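Local coordinates for apical membrane antigen 1-like protein, soluble form (Toxoplasma gondii, PDB 3ZLE) that may take part in the invasion of host cells by the parasite, at residues Lys99-Asp104 / Lys156-Ser161. Numbering follows the deposited sequence.
Sequences KFSPID and KCYVLS
An antiparallel bridge between I103 and C157 adds the short strand 103-104 to the edge of a five-stranded antiparallel sheet in the AMA1 ectodomain, alongside strand 156-159. Two backbone bonds close this hydrogen-bonded pair: I103 N to C157 O at 2.8 Å and, almost straight at 177°, C157 N to I103 O. On the face carrying both side chains, I103 CG2 meets C157 CB, while Y127 of helix 120-129 touches both residues. The disulfide from C157 to C124 ties the strand covalently to the same helix.

D104 and K156 form the neighbouring non-hydrogen-bonded pair, their side chains side by side on the other face. A bend at the last torsion of the lysine accompanies a salt bridge of 2.9 Å from K156 NZ to the syn side of D104 OD1, 27° out of the carboxylate plane.

Beyond the bridges, the cis-proline P102 lies over Y158, with P102 CB 3.6 Å from the ring centroid and 14° off its normal, a CH-pi contact. Where the strand pairing gives way to loop, a serine hydroxyl replaces a main-chain acceptor. With OG placed anti to the backbone N, S101 reaches across to strand 156-159; its hydroxyl also hydrogen-bonds N89 OD1, and S101 OG accepts the amide hydrogen of V159 N at 2.9 Å.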
loop_
_atom_site.group_PDB
_atom_site.type_symbol
_atom_site.label_atom_id
_atom_site.label_comp_id
_atom_site.label_asym_id
_atom_site.label_seq_id
_atom_site.Cartn_x
_atom_site.Cartn_y
_atom_site.Cartn_z
ATOM N N LYS A 99 1.331 7.439 27.629
ATOM C CA LYS A 99 1.431 7.996 26.278
ATOM C C LYS A 99 0.257 7.573 25.366
ATOM O O LYS A 99 -0.314 6.514 25.562
ATOM C CB LYS A 99 2.791 7.628 25.660
ATOM C CG LYS A 99 3.906 8.580 26.078
ATOM C CD LYS A 99 5.271 8.034 25.699
ATOM C CE LYS A 99 5.408 7.841 24.194
ATOM N NZ LYS A 99 5.339 9.123 23.447
ATOM N N PHE A 100 -0.174 8.449 24.453
ATOM C CA PHE A 100 -1.160 8.065 23.426
ATOM C C PHE A 100 -0.567 6.931 22.608
ATOM O O PHE A 100 -1.257 5.956 22.282
ATOM C CB PHE A 100 -1.484 9.231 22.463
ATOM C CG PHE A 100 -2.628 10.138 22.913
ATOM C CD1 PHE A 100 -2.799 10.484 24.249
ATOM C CD2 PHE A 100 -3.451 10.751 21.972
ATOM C CE1 PHE A 100 -3.819 11.364 24.639
ATOM C CE2 PHE A 100 -4.459 11.637 22.355
ATOM C CZ PHE A 100 -4.639 11.947 23.690
ATOM N N SER A 101 0.699 7.085 22.224
ATOM C CA SER A 101 1.279 6.279 21.154
ATOM C C SER A 101 2.811 6.186 21.271
ATOM O O SER A 101 3.500 7.207 21.511
ATOM C CB SER A 101 0.864 6.846 19.781
ATOM O OG SER A 101 1.392 6.055 18.721
ATOM N N PRO A 102 3.366 4.993 21.025
ATOM C CA PRO A 102 2.727 3.743 20.592
ATOM C C PRO A 102 2.045 2.985 21.742
ATOM O O PRO A 102 2.310 3.253 22.907
ATOM C CB PRO A 102 3.921 2.900 20.090
ATOM C CG PRO A 102 5.068 3.370 20.937
ATOM C CD PRO A 102 4.850 4.870 21.050
ATOM N N ILE A 103 1.175 2.045 21.425
ATOM C CA ILE A 103 0.581 1.237 22.495
ATOM C C ILE A 103 0.674 -0.236 22.130
ATOM O O ILE A 103 0.546 -0.605 20.965
ATOM C CB ILE A 103 -0.887 1.667 22.776
ATOM C CG1 ILE A 103 -1.509 0.835 23.910
ATOM C CG2 ILE A 103 -1.713 1.588 21.515
ATOM C CD1 ILE A 103 -2.929 1.249 24.249
ATOM N N ASP A 104 1.011 -1.056 23.112
ATOM C CA ASP A 104 1.041 -2.498 22.922
ATOM C C ASP A 104 -0.272 -3.012 22.516
ATOM O O ASP A 104 -1.279 -2.636 23.087
ATOM C CB ASP A 104 1.434 -3.193 24.210
ATOM C CG ASP A 104 2.871 -2.953 24.569
ATOM O OD1 ASP A 104 3.746 -3.128 23.693
ATOM O OD2 ASP A 104 3.113 -2.585 25.744
ATOM N N LYS A 156 3.277 -3.437 18.258
ATOM C CA LYS A 156 2.898 -2.117 18.750
ATOM C C LYS A 156 2.089 -1.302 17.734
ATOM O O LYS A 156 2.363 -1.330 16.541
ATOM C CB LYS A 156 4.142 -1.332 19.126
ATOM C CG LYS A 156 4.703 -1.705 20.497
ATOM C CD LYS A 156 6.083 -1.121 20.677
ATOM C CE LYS A 156 6.827 -1.890 21.742
ATOM N NZ LYS A 156 6.219 -1.683 23.090
ATOM N N CYS A 157 1.114 -0.551 18.217
ATOM C CA CYS A 157 0.305 0.274 17.313
ATOM C C CYS A 157 0.736 1.731 17.483
ATOM O O CYS A 157 0.911 2.193 18.611
ATOM C CB CYS A 157 -1.191 0.120 17.643
ATOM S SG CYS A 157 -2.229 1.421 16.869
ATOM N N TYR A 158 0.941 2.422 16.356
ATOM C CA TYR A 158 1.303 3.837 16.338
ATOM C C TYR A 158 0.197 4.644 15.695
ATOM O O TYR A 158 -0.279 4.314 14.589
ATOM C CB TYR A 158 2.615 4.073 15.554
ATOM C CG TYR A 158 3.846 3.427 16.159
ATOM C CD1 TYR A 158 4.061 2.069 16.026
ATOM C CD2 TYR A 158 4.842 4.195 16.784
ATOM C CE1 TYR A 158 5.208 1.470 16.507
ATOM C CE2 TYR A 158 5.986 3.587 17.312
ATOM C CZ TYR A 158 6.151 2.226 17.164
ATOM O OH TYR A 158 7.234 1.582 17.683
ATOM N N VAL A 159 -0.139 5.762 16.334
ATOM C CA VAL A 159 -0.950 6.772 15.735
ATOM C C VAL A 159 -0.046 7.951 15.400
ATOM O O VAL A 159 0.644 8.479 16.293
ATOM C CB VAL A 159 -2.069 7.235 16.727
ATOM C CG1 VAL A 159 -3.013 8.231 16.045
ATOM C CG2 VAL A 159 -2.861 6.033 17.171
ATOM N N LEU A 160 -0.016 8.352 14.121
ATOM C CA LEU A 160 0.862 9.426 13.675
ATOM C C LEU A 160 0.112 10.770 13.707
ATOM O O LEU A 160 -0.788 11.002 12.899
ATOM C CB LEU A 160 1.341 9.191 12.203
ATOM C CG LEU A 160 2.019 7.840 11.870
ATOM C CD1 LEU A 160 2.449 7.781 10.423
ATOM C CD2 LEU A 160 3.183 7.468 12.833
ATOM N N SER A 161 0.640 11.727 14.433
ATOM C CA SER A 161 0.100 13.059 14.301
ATOM C C SER A 161 0.643 13.816 13.078
ATOM O O SER A 161 0.055 14.812 12.662
ATOM C CB SER A 161 0.264 13.837 15.591
ATOM O OG SER A 161 1.610 14.181 15.771
#